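Germination-specific N-acetylmuramoyl-L-alanine amidase, Autolysin (Clostridioides difficile, PDB 7RAG) probably cleaves the amide link between N-acetylmuramic acid and L-alanine in peptidoglycan as a zinc-dependent amidase of the Amidase_3 family, here in complex with the GerS lipoprotein. Local coordinates at residues B[18-23]-B[64-69]; B[121-126]-B[138-143]. One frame throughout, in Å; residues are numbered along the deposited sequence.

From the N terminus, strand 18-23 runs first, helix 41-58 follows, and the chain comes back in strand 62-65 beside its start; contact 1 closes this loop of 40 residues and with it a beta-alpha-beta crossover at one border of the mixed sheet. Helix 82-99 and strand 104-111 intervene before contact 2 opens. There strand 122-126 turns through a short link into helix 130-147, which folds back antiparallel along it, closing a loop of 11 residues. The two closures stand in series, neither nested nor crossed. The centres of contact 1 and contact 2 are about 18 Å apart, on opposite sides of the chain's centre. Strands 104-111 and 171-178 lie between them in the one sheet.

Contact 1: B[18-23]-B[64-69]; sequences TIILDA and ILTRED
Ile-64 and Thr-66 from one segment and Ala-23 from strand 18-23 give the largest areas to this contact, each in its own way. Ile-64 pairs in parallel with Ile-20: its N donates to Ile-19 O at 2.8 Å, and its O receives Leu-21 N at 2.9 Å. Its side chain lies on the sheet face of Ile-20, where Ile-64 CB is 4.0 Å from Ile-20 CG1. Because CG1 of Ile-64 stands beside its own backbone N (chi1 -58°), it points back to Thr-18, whose CG2 it touches at 3.8 Å. Ile-96 of helix 82-99 packs on this face, and Thr-49 of helix 41-58 on that of Leu-21, as in a three-layer alpha/beta/alpha sandwich.

The strand pairing ends at Thr-66, whose N still reaches Leu-21 O. Its OG1 sits between backbone N and carbonyl carbon (chi1 55°), which turns the hydroxyl across to Asp-22; it donates to the anti lone pair of Asp-22 OD1 at 2.6 Å. A water fills the widening gap beyond, donating to Leu-21 O and Thr-66 OG1 and accepting from Ala-23 N and Arg-67 N.

Ala-23 is gripped by Arg-67. The guanidinium lies with one face over Ala-23 CB, while NH1 donates to Ala-23 O at 2.8 Å, approaching 71° out of the carbonyl plane. Arg-67 NE binds Asp-69 O almost straight, fixing the rotation of the group.

Asp-22 OD1 also forms a salt bridge with Arg-93, and OD2 takes part in a hydrogen bond with Ser-107. With both oxygens of this buried carboxylate engaged and the side chain of the zinc ligand His-109 about 4 Å from its own, the chemistry is consistent with a buried polar network behind His-109 that holds the end of strand 18-23 in place.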
loop_
_atom_site.group_PDB
_atom_site.type_symbol
_atom_site.label_atom_id
_atom_site.label_comp_id
_atom_site.label_asym_id
_atom_site.label_seq_id
_atom_site.Cartn_x
_atom_site.Cartn_y
_atom_site.Cartn_z
ATOM N N THR B 18 -5.135 15.754 21.238
ATOM C CA THR B 18 -4.577 15.883 22.569
ATOM C C THR B 18 -5.141 14.747 23.407
ATOM O O THR B 18 -6.362 14.556 23.459
ATOM C CB THR B 18 -4.893 17.254 23.171
ATOM O OG1 THR B 18 -4.337 18.270 22.321
ATOM C CG2 THR B 18 -4.261 17.408 24.564
ATOM N N ILE B 19 -4.246 13.981 24.032
ATOM C CA ILE B 19 -4.559 12.707 24.665
ATOM C C ILE B 19 -4.100 12.746 26.116
ATOM O O ILE B 19 -2.956 13.118 26.397
ATOM C CB ILE B 19 -3.887 11.551 23.910
ATOM C CG1 ILE B 19 -4.288 11.624 22.441
ATOM C CG2 ILE B 19 -4.294 10.219 24.498
ATOM C CD1 ILE B 19 -4.213 10.321 21.724
ATOM N N ILE B 20 -4.982 12.363 27.036
ATOM C CA ILE B 20 -4.618 12.253 28.443
ATOM C C ILE B 20 -4.187 10.823 28.701
ATOM O O ILE B 20 -4.964 9.889 28.460
ATOM C CB ILE B 20 -5.775 12.638 29.381
ATOM C CG1 ILE B 20 -6.244 14.062 29.114
ATOM C CG2 ILE B 20 -5.311 12.551 30.820
ATOM C CD1 ILE B 20 -7.745 14.282 29.466
ATOM N N LEU B 21 -2.944 10.665 29.181
ATOM C CA LEU B 21 -2.417 9.403 29.684
ATOM C C LEU B 21 -2.268 9.466 31.201
ATOM O O LEU B 21 -1.610 10.371 31.723
ATOM C CB LEU B 21 -1.072 9.074 29.043
ATOM C CG LEU B 21 -1.013 9.152 27.517
ATOM C CD1 LEU B 21 0.415 8.781 27.048
ATOM C CD2 LEU B 21 -2.092 8.300 26.816
ATOM N N ASP B 22 -2.860 8.488 31.892
ATOM C CA ASP B 22 -2.938 8.412 33.349
ATOM C C ASP B 22 -2.263 7.122 33.795
ATOM O O ASP B 22 -2.821 6.033 33.618
ATOM C CB ASP B 22 -4.405 8.465 33.809
ATOM C CG ASP B 22 -4.592 8.131 35.307
ATOM O OD1 ASP B 22 -4.014 8.853 36.168
ATOM O OD2 ASP B 22 -5.354 7.167 35.633
ATOM N N ALA B 23 -1.061 7.240 34.352
ATOM C CA ALA B 23 -0.365 6.100 34.946
ATOM C C ALA B 23 -0.981 5.855 36.309
ATOM O O ALA B 23 -0.736 6.602 37.254
ATOM C CB ALA B 23 1.127 6.359 35.069
ATOM N N ILE B 64 -1.188 14.999 27.603
ATOM C CA ILE B 64 -1.404 15.485 28.960
ATOM C C ILE B 64 -1.208 14.297 29.891
ATOM O O ILE B 64 -1.918 13.288 29.776
ATOM C CB ILE B 64 -2.820 16.067 29.149
ATOM C CG1 ILE B 64 -3.119 17.225 28.187
ATOM C CG2 ILE B 64 -3.026 16.486 30.602
ATOM C CD1 ILE B 64 -2.278 18.454 28.385
ATOM N N LEU B 65 -0.280 14.417 30.832
ATOM C CA LEU B 65 -0.040 13.363 31.804
ATOM C C LEU B 65 -0.706 13.728 33.122
ATOM O O LEU B 65 -0.718 14.896 33.512
ATOM C CB LEU B 65 1.464 13.164 32.007
ATOM C CG LEU B 65 2.263 12.648 30.805
ATOM C CD1 LEU B 65 3.782 12.798 31.046
ATOM C CD2 LEU B 65 1.873 11.195 30.496
ATOM N N THR B 66 -1.278 12.740 33.806
ATOM C CA THR B 66 -1.619 13.001 35.203
ATOM C C THR B 66 -0.374 12.947 36.080
ATOM O O THR B 66 -0.254 13.710 37.042
ATOM C CB THR B 66 -2.671 12.021 35.727
ATOM O OG1 THR B 66 -2.210 10.679 35.532
ATOM C CG2 THR B 66 -3.991 12.229 35.032
ATOM N N ARG B 67 0.556 12.052 35.771
ATOM C CA ARG B 67 1.799 11.991 36.514
ATOM C C ARG B 67 2.931 11.642 35.567
ATOM O O ARG B 67 2.778 10.841 34.644
ATOM C CB ARG B 67 1.743 10.984 37.671
ATOM C CG ARG B 67 1.381 9.589 37.240
ATOM C CD ARG B 67 1.294 8.660 38.423
ATOM N NE ARG B 67 2.552 7.964 38.600
ATOM C CZ ARG B 67 2.734 6.651 38.531
ATOM N NH1 ARG B 67 1.723 5.820 38.315
ATOM N NH2 ARG B 67 3.958 6.182 38.712
ATOM N N GLU B 68 4.061 12.269 35.807
ATOM C CA GLU B 68 5.253 12.123 35.012
ATOM C C GLU B 68 6.334 11.380 35.772
ATOM O O GLU B 68 7.346 10.989 35.184
ATOM C CB GLU B 68 5.733 13.529 34.612
ATOM C CG GLU B 68 6.976 13.622 33.814
ATOM C CD GLU B 68 7.346 15.061 33.563
ATOM O OE1 GLU B 68 7.764 15.775 34.526
ATOM O OE2 GLU B 68 7.205 15.469 32.391
ATOM N N ASP B 69 6.129 11.163 37.062
ATOM C CA ASP B 69 7.123 10.597 37.952
ATOM C C ASP B 69 6.382 9.836 39.043
ATOM O O ASP B 69 5.168 9.637 38.964
ATOM C CB ASP B 69 8.022 11.707 38.513
ATOM C CG ASP B 69 7.236 12.796 39.233
ATOM O OD1 ASP B 69 6.022 12.631 39.493
ATOM O OD2 ASP B 69 7.849 13.837 39.538
HETATM O O HOH W 1 0.162 9.949 34.177
#

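Contact 2: B[121-126]-B[138-143]; sequences AQTFYP and CIQEEL
Gln-140 reaches from helix 130-147 to the strand with both ends of its amide. Its OE1 accepts from Thr-123 OG1 at 2.6 Å, the hydroxyl lying 36° above the carbonyl plane, and takes a second, weak and strongly bent bond from Thr-123 N (2.8 Å). Gln-140 NE2 donates to Ala-121 O at 3.0 Å, an oxygen that lies close to the amide plane but is approached from above its own carbonyl plane. Two clear bonds and one weak one hold the amide's orientation, since OE1 faces donors and NE2 faces an acceptor. The side chain leaves the helix with CG opposite the backbone N and then bends at chi2 (64°), which swings the amide onto the strand.

Next to these hydrogen bonds, Leu-143 CD1 meets Ala-121 CB at 3.7 Å and, at the same distance, Thr-123 OG1.

The axes of strand 122-126 and of the helical segment 138-143 are antiparallel (179°) and approach to 8.3 Å, the packing of a helix laid on the sheet in the beta-alpha-beta unit 122-126, 130-147, 156-158. Ile-139 and Leu-143 continue inward onto Ile-174 of strand 171-178, and Ala-200 of helix 191-211 also packs on Leu-143.

Farther out, Asn-151 supplies another donor to Ala-121 O and touches Gln-140, as does Val-155. The strand itself is held on its two edges, Gln-122 bonding by backbone to Glu-175 and Thr-123 to Lys-156.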
loop_
_atom_site.group_PDB
_atom_site.type_symbol
_atom_site.label_atom_id
_atom_site.label_comp_id
_atom_site.label_asym_id
_atom_site.label_seq_id
_atom_site.Cartn_x
_atom_site.Cartn_y
_atom_site.Cartn_z
ATOM N N ALA B 121 -3.953 -9.029 28.862
ATOM C CA ALA B 121 -4.347 -7.630 28.882
ATOM C C ALA B 121 -5.853 -7.516 28.675
ATOM O O ALA B 121 -6.448 -8.233 27.861
ATOM C CB ALA B 121 -3.613 -6.851 27.796
ATOM N N GLN B 122 -6.464 -6.610 29.423
ATOM C CA GLN B 122 -7.900 -6.413 29.390
ATOM C C GLN B 122 -8.208 -4.926 29.299
ATOM O O GLN B 122 -7.675 -4.137 30.077
ATOM C CB GLN B 122 -8.538 -7.014 30.638
ATOM C CG GLN B 122 -10.012 -6.719 30.754
ATOM C CD GLN B 122 -10.813 -7.493 29.753
ATOM O OE1 GLN B 122 -10.756 -8.723 29.727
ATOM N NE2 GLN B 122 -11.546 -6.788 28.897
ATOM N N THR B 123 -9.074 -4.542 28.368
ATOM C CA THR B 123 -9.513 -3.158 28.244
ATOM C C THR B 123 -10.939 -2.991 28.766
ATOM O O THR B 123 -11.760 -3.905 28.705
ATOM C CB THR B 123 -9.424 -2.696 26.792
ATOM O OG1 THR B 123 -8.267 -3.282 26.200
ATOM C CG2 THR B 123 -9.275 -1.192 26.714
ATOM N N PHE B 124 -11.217 -1.817 29.309
ATOM C CA PHE B 124 -12.529 -1.469 29.818
ATOM C C PHE B 124 -12.907 -0.099 29.279
ATOM O O PHE B 124 -12.045 0.727 28.954
ATOM C CB PHE B 124 -12.579 -1.429 31.353
ATOM C CG PHE B 124 -12.010 -2.642 32.034
ATOM C CD1 PHE B 124 -12.826 -3.692 32.407
ATOM C CD2 PHE B 124 -10.668 -2.712 32.345
ATOM C CE1 PHE B 124 -12.305 -4.799 33.060
ATOM C CE2 PHE B 124 -10.146 -3.814 32.985
ATOM C CZ PHE B 124 -10.960 -4.851 33.350
ATOM N N TYR B 125 -14.208 0.141 29.230
ATOM C CA TYR B 125 -14.803 1.390 28.789
ATOM C C TYR B 125 -15.970 1.697 29.714
ATOM O O TYR B 125 -16.581 0.774 30.266
ATOM C CB TYR B 125 -15.292 1.296 27.334
ATOM C CG TYR B 125 -16.460 0.334 27.146
ATOM C CD1 TYR B 125 -17.775 0.799 27.148
ATOM C CD2 TYR B 125 -16.242 -1.033 26.971
ATOM C CE1 TYR B 125 -18.828 -0.057 26.988
ATOM C CE2 TYR B 125 -17.290 -1.905 26.810
ATOM C CZ TYR B 125 -18.587 -1.408 26.815
ATOM O OH TYR B 125 -19.642 -2.262 26.644
ATOM N N PRO B 126 -16.309 2.972 29.896
ATOM C CA PRO B 126 -17.426 3.307 30.787
ATOM C C PRO B 126 -18.742 2.851 30.181
ATOM O O PRO B 126 -19.006 3.092 29.002
ATOM C CB PRO B 126 -17.349 4.833 30.880
ATOM C CG PRO B 126 -16.755 5.245 29.571
ATOM C CD PRO B 126 -15.795 4.159 29.193
ATOM N N CYS B 138 -10.699 -1.298 19.522
ATOM C CA CYS B 138 -9.483 -1.120 18.723
ATOM C C CYS B 138 -8.237 -1.492 19.522
ATOM O O CYS B 138 -7.357 -2.228 19.044
ATOM C CB CYS B 138 -9.373 0.323 18.226
ATOM S SG CYS B 138 -10.573 0.772 16.961
ATOM N N ILE B 139 -8.160 -1.010 20.759
ATOM C CA ILE B 139 -6.983 -1.286 21.569
ATOM C C ILE B 139 -6.914 -2.766 21.937
ATOM O O ILE B 139 -5.837 -3.364 21.919
ATOM C CB ILE B 139 -6.970 -0.374 22.800
ATOM C CG1 ILE B 139 -6.717 1.052 22.341
ATOM C CG2 ILE B 139 -5.950 -0.855 23.787
ATOM C CD1 ILE B 139 -7.091 2.076 23.352
ATOM N N GLN B 140 -8.051 -3.385 22.261
ATOM C CA GLN B 140 -8.036 -4.802 22.620
ATOM C C GLN B 140 -7.612 -5.666 21.441
ATOM O O GLN B 140 -6.837 -6.618 21.609
ATOM C CB GLN B 140 -9.404 -5.240 23.136
ATOM C CG GLN B 140 -9.394 -6.605 23.791
ATOM C CD GLN B 140 -8.544 -6.657 25.040
ATOM O OE1 GLN B 140 -8.650 -5.792 25.908
ATOM N NE2 GLN B 140 -7.692 -7.671 25.139
ATOM N N GLU B 141 -8.095 -5.346 20.239
ATOM C CA GLU B 141 -7.648 -6.053 19.039
ATOM C C GLU B 141 -6.136 -5.926 18.845
ATOM O O GLU B 141 -5.459 -6.913 18.528
ATOM C CB GLU B 141 -8.383 -5.519 17.809
ATOM C CG GLU B 141 -9.603 -6.309 17.399
ATOM C CD GLU B 141 -10.682 -5.412 16.813
ATOM O OE1 GLU B 141 -10.338 -4.255 16.448
ATOM O OE2 GLU B 141 -11.866 -5.852 16.744
ATOM N N GLU B 142 -5.581 -4.718 19.026
ATOM C CA GLU B 142 -4.129 -4.582 18.887
ATOM C C GLU B 142 -3.375 -5.286 20.011
ATOM O O GLU B 142 -2.294 -5.833 19.783
ATOM C CB GLU B 142 -3.721 -3.120 18.822
ATOM C CG GLU B 142 -4.285 -2.416 17.636
ATOM C CD GLU B 142 -4.083 -3.190 16.366
ATOM O OE1 GLU B 142 -2.917 -3.457 16.017
ATOM O OE2 GLU B 142 -5.098 -3.547 15.718
ATOM N N LEU B 143 -3.907 -5.273 21.231
ATOM C CA LEU B 143 -3.239 -5.983 22.314
ATOM C C LEU B 143 -3.163 -7.466 21.997
ATOM O O LEU B 143 -2.114 -8.099 22.183
ATOM C CB LEU B 143 -3.959 -5.743 23.639
ATOM C CG LEU B 143 -3.888 -4.344 24.260
ATOM C CD1 LEU B 143 -4.812 -4.233 25.470
ATOM C CD2 LEU B 143 -2.481 -4.002 24.671
#